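Local coordinates for RIM-binding protein, isoform F (Drosophila melanogaster, PDB 6Q9M), which couples the recruitment of synaptic vesicles to release sites at the active zone, where it probably works as a multidomain scaffold, at residues Ala110-Ile113 against Ala118-Ser121; Val280-Lys285 against Ala292-Ile297. All coordinates share one frame; numbering follows the deposited sequence.

Interaction 1 of 2, residues Ala110-Ile113 against Ala118-Ser121; sequences ASHI and AVIS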
loop_
_atom_site.group_PDB
_atom_site.type_symbol
_atom_site.label_atom_id
_atom_site.label_comp_id
_atom_site.label_asym_id
_atom_site.label_seq_id
_atom_site.Cartn_x
_atom_site.Cartn_y
_atom_site.Cartn_z
ATOM N N ALA A 110 3.117 4.013 -3.708
ATOM C CA ALA A 110 4.511 3.901 -4.109
ATOM C C ALA A 110 5.371 3.914 -2.860
ATOM O O ALA A 110 5.145 4.725 -1.957
ATOM C CB ALA A 110 4.925 5.050 -5.031
ATOM N N SER A 111 6.348 3.011 -2.805
ATOM C CA SER A 111 7.260 2.938 -1.671
ATOM C C SER A 111 8.625 2.498 -2.180
ATOM O O SER A 111 8.798 2.204 -3.367
ATOM C CB SER A 111 6.737 1.990 -0.585
ATOM O OG SER A 111 6.699 0.659 -1.071
ATOM N N HIS A 112 9.599 2.462 -1.267
ATOM C CA HIS A 112 10.975 2.093 -1.603
ATOM C C HIS A 112 11.439 2.849 -2.850
ATOM O O HIS A 112 11.928 2.273 -3.827
ATOM C CB HIS A 112 11.104 0.580 -1.779
ATOM C CG HIS A 112 10.855 -0.198 -0.523
ATOM N ND1 HIS A 112 9.629 -0.758 -0.222
ATOM C CD2 HIS A 112 11.675 -0.515 0.507
ATOM C CE1 HIS A 112 9.708 -1.391 0.935
ATOM N NE2 HIS A 112 10.938 -1.258 1.398
ATOM N N ILE A 113 11.232 4.156 -2.824
ATOM C CA ILE A 113 11.508 4.996 -3.977
ATOM C C ILE A 113 13.000 5.279 -4.052
ATOM O O ILE A 113 13.622 5.650 -3.052
ATOM C CB ILE A 113 10.699 6.301 -3.886
ATOM C CG1 ILE A 113 9.197 5.979 -3.836
ATOM C CG2 ILE A 113 11.069 7.248 -5.043
ATOM C CD1 ILE A 113 8.305 7.203 -3.704
ATOM N N ALA A 118 10.708 2.221 -8.038
ATOM C CA ALA A 118 9.766 2.307 -6.931
ATOM C C ALA A 118 9.022 0.983 -6.830
ATOM O O ALA A 118 8.867 0.269 -7.823
ATOM C CB ALA A 118 8.777 3.470 -7.114
ATOM N N VAL A 119 8.599 0.639 -5.621
ATOM C CA VAL A 119 7.729 -0.514 -5.411
ATOM C C VAL A 119 6.295 -0.004 -5.389
ATOM O O VAL A 119 5.960 0.903 -4.615
ATOM C CB VAL A 119 8.090 -1.275 -4.122
ATOM C CG1 VAL A 119 6.939 -2.211 -3.668
ATOM C CG2 VAL A 119 9.366 -2.082 -4.331
ATOM N N ILE A 120 5.459 -0.572 -6.252
ATOM C CA ILE A 120 4.055 -0.204 -6.383
ATOM C C ILE A 120 3.219 -1.312 -5.765
ATOM O O ILE A 120 3.317 -2.468 -6.186
ATOM C CB ILE A 120 3.646 -0.011 -7.857
ATOM C CG1 ILE A 120 4.606 0.939 -8.593
ATOM C CG2 ILE A 120 2.188 0.434 -7.938
ATOM C CD1 ILE A 120 4.624 2.347 -8.054
ATOM N N SER A 121 2.356 -0.943 -4.818
ATOM C CA SER A 121 1.409 -1.831 -4.156
ATOM C C SER A 121 -0.019 -1.349 -4.404
ATOM O O SER A 121 -0.261 -0.166 -4.682
ATOM C CB SER A 121 1.654 -1.876 -2.646
ATOM O OG SER A 121 3.008 -2.202 -2.362
HETATM O O HOH W 1 4.220 0.392 -2.188
#
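The carbonyl oxygen of V119 is gripped by three groups. S111 N donates to V119 O over 2.8 Å, lying in the carbonyl plane. A water donates a second hydrogen bond to the same oxygen at 3.0 Å. The CA-H of A110 adds a weaker contact, A110 CA to V119 O 3.4 Å. The return bond, from V119 N to S111 O, is equally short at 2.8 Å, but its donor is tilted 23° from the carbonyl plane. S111 and V119 therefore form an antiparallel hydrogen-bonded pair, and A110 with I120 the adjacent non-hydrogen-bonded one.

On the face carrying S111 and V119, the serine hydroxyl sits between its backbone N and carbonyl carbon (chi1 65°). It lies alongside CB and CG1 of V119 and reaches the same water, which also hydrogen-bonds S121 OG at 2.9 Å. The water thus ties two serines to one carbonyl, and S121 OG has a further partner in R149 NH1. The other methyl of V119, CG2, rests against CB of H112.

The face of A110 and I120 is apolar. I120 turns its CD1 methyl back to A110 CB at 4.1 Å, while CG1 of I113 packs against the methyl of A118. F201 of strand 198-202 covers A110, I113 and A118 from across the domain, and strand 149-152 continues the sheet beyond 118-121. The arrangement is that of the opening beta hairpin of a fibronectin type III beta sandwich, with one face turned to the core.

Interaction 2 of 2, residues Val280-Lys285 against Ala292-Ile297; sequences VTIRTK and ADSAPI
R283 and D293 face each other with their charged groups twisted: the guanidinium and carboxylate planes are 59° apart, so the two-pronged salt bridge is twisted rather than coplanar. D293 OD1 comes in at the edge of the guanidinium, near its plane, and the bridge runs from R283 NE to D293 OD1, with R283 NH2 also bonding D293 OD2. Both separations are modelled very short (2.4 Å for R283 NE to D293 OD1), and the place of NE is uncertain, so the pairing is sounder than its exact lengths. A bend in the arginine chain at chi2 (132°) carries the guanidinium over to the acid, and the arginine's CG and CD run past OD1 on the way.

T281 crosses the aspartate at about a right angle. Its CG2 methyl, held anti to the backbone N, lies against 292-297, where it approaches D293 CB at 3.4 Å and also closes on the backbone and hydroxyl of S294. With an alanine at D293 the R283 guanidinium would probably lose its acidic mate and be able to swing.

Between these side chains the backbones are joined by a weak hydrogen bond, S294 N to I282 O at 3.3 Å. I282 directs its side chain away from 292-297, onto I215, V247 and Y245, and S294 joins it against I215. Beyond this contact, strand 283-286 is an edge strand bonded through its backbone to strand 242-246, while strand 215-219 lies beneath both I282 and S294.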
loop_
_atom_site.group_PDB
_atom_site.type_symbol
_atom_site.label_atom_id
_atom_site.label_comp_id
_atom_site.label_asym_id
_atom_site.label_seq_id
_atom_site.Cartn_x
_atom_site.Cartn_y
_atom_site.Cartn_z
ATOM N N VAL A 280 6.899 29.267 3.245
ATOM C CA VAL A 280 8.333 29.156 2.987
ATOM C C VAL A 280 8.672 27.661 2.851
ATOM O O VAL A 280 7.850 26.792 3.146
ATOM C CB VAL A 280 9.181 29.896 4.061
ATOM C CG1 VAL A 280 10.689 29.508 4.059
ATOM C CG2 VAL A 280 9.052 31.421 3.845
ATOM N N THR A 281 9.863 27.377 2.321
ATOM C CA THR A 281 10.377 26.042 2.034
ATOM C C THR A 281 11.514 25.652 2.987
ATOM O O THR A 281 12.083 26.493 3.693
ATOM C CB THR A 281 10.864 25.972 0.576
ATOM O OG1 THR A 281 10.024 26.778 -0.258
ATOM C CG2 THR A 281 10.785 24.572 0.070
ATOM N N ILE A 282 11.813 24.340 3.018
ATOM C CA ILE A 282 12.919 23.759 3.778
ATOM C C ILE A 282 13.890 23.064 2.835
ATOM O O ILE A 282 13.503 22.487 1.813
ATOM C CB ILE A 282 12.439 22.752 4.844
ATOM C CG1 ILE A 282 11.341 23.368 5.698
ATOM C CG2 ILE A 282 13.600 22.271 5.715
ATOM C CD1 ILE A 282 10.052 22.702 5.488
ATOM N N ARG A 283 15.167 23.114 3.193
ATOM C CA ARG A 283 16.227 22.474 2.438
ATOM C C ARG A 283 16.948 21.453 3.302
ATOM O O ARG A 283 17.238 21.726 4.474
ATOM C CB ARG A 283 17.223 23.514 1.950
ATOM C CG ARG A 283 16.774 24.241 0.728
ATOM C CD ARG A 283 16.969 25.743 0.947
ATOM N NE ARG A 283 16.335 26.469 -0.139
ATOM C CZ ARG A 283 16.370 27.778 -0.285
ATOM N NH1 ARG A 283 16.993 28.521 0.611
ATOM N NH2 ARG A 283 15.741 28.329 -1.304
ATOM N N THR A 284 17.209 20.272 2.745
ATOM C CA THR A 284 18.091 19.324 3.412
ATOM C C THR A 284 19.544 19.690 3.146
ATOM O O THR A 284 19.966 19.836 1.991
ATOM C CB THR A 284 17.841 17.891 2.951
ATOM O OG1 THR A 284 16.447 17.586 3.067
ATOM C CG2 THR A 284 18.637 16.931 3.822
ATOM N N LYS A 285 20.319 19.767 4.212
ATOM C CA LYS A 285 21.738 20.072 4.155
ATOM C C LYS A 285 22.485 18.746 4.283
ATOM O O LYS A 285 22.057 17.851 5.012
ATOM C CB LYS A 285 22.081 21.056 5.294
ATOM C CG LYS A 285 23.545 21.492 5.534
ATOM C CD LYS A 285 24.482 21.461 4.324
ATOM C CE LYS A 285 25.603 22.483 4.474
ATOM N NZ LYS A 285 26.460 22.234 5.676
ATOM N N ALA A 292 17.688 20.595 -3.254
ATOM C CA ALA A 292 16.692 21.513 -3.774
ATOM C C ALA A 292 15.577 21.728 -2.744
ATOM O O ALA A 292 15.451 21.010 -1.740
ATOM C CB ALA A 292 16.100 20.966 -5.071
ATOM N N ASP A 293 14.759 22.745 -3.000
ATOM C CA ASP A 293 13.693 23.094 -2.070
ATOM C C ASP A 293 12.512 22.136 -2.176
ATOM O O ASP A 293 12.160 21.666 -3.264
ATOM C CB ASP A 293 13.247 24.530 -2.321
ATOM C CG ASP A 293 14.295 25.530 -1.909
ATOM O OD1 ASP A 293 15.487 25.182 -1.986
ATOM O OD2 ASP A 293 13.935 26.650 -1.496
ATOM N N SER A 294 11.887 21.875 -1.031
ATOM C CA SER A 294 10.719 21.010 -0.947
ATOM C C SER A 294 9.466 21.700 -1.493
ATOM O O SER A 294 9.506 22.801 -2.056
ATOM C CB SER A 294 10.502 20.567 0.495
ATOM O OG SER A 294 10.124 21.654 1.330
ATOM N N ALA A 295 8.345 21.008 -1.350
ATOM C CA ALA A 295 7.055 21.552 -1.754
ATOM C C ALA A 295 6.596 22.628 -0.775
ATOM O O ALA A 295 6.590 22.390 0.440
ATOM C CB ALA A 295 6.014 20.436 -1.833
ATOM N N PRO A 296 6.218 23.818 -1.252
ATOM C CA PRO A 296 5.721 24.856 -0.339
ATOM C C PRO A 296 4.366 24.477 0.245
ATOM O O PRO A 296 3.597 23.718 -0.350
ATOM C CB PRO A 296 5.620 26.099 -1.233
ATOM C CG PRO A 296 5.471 25.558 -2.613
ATOM C CD PRO A 296 6.285 24.295 -2.645
ATOM N N ILE A 297 4.082 25.016 1.430
ATOM C CA ILE A 297 2.804 24.781 2.102
ATOM C C ILE A 297 2.114 26.097 2.451
ATOM O O ILE A 297 2.687 27.174 2.290
ATOM C CB ILE A 297 3.005 23.928 3.376
ATOM C CG1 ILE A 297 3.894 22.725 3.069
ATOM C CG2 ILE A 297 1.664 23.499 3.981
ATOM C CD1 ILE A 297 3.252 21.679 2.184
#

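Overall arrangement
The two contacts belong to different domains and follow one another along the chain, their centres about 23 Å apart and their nearest atoms about 14 Å apart. Both are partly buried, but they bond differently. Interaction 1 joins paired strands of a fibronectin type III sheet near the middle of the chain: regular backbone bonds hold it, with an apolar face toward the core and a water on the other. Interaction 2, nearer the chain's C-terminal end, brings the loop 292-297 against the start of an edge strand and the residues leading into it. Its single cross-segment backbone bond is weak, and a salt bridge near the surface supplements it, while I282 and S294 are buried.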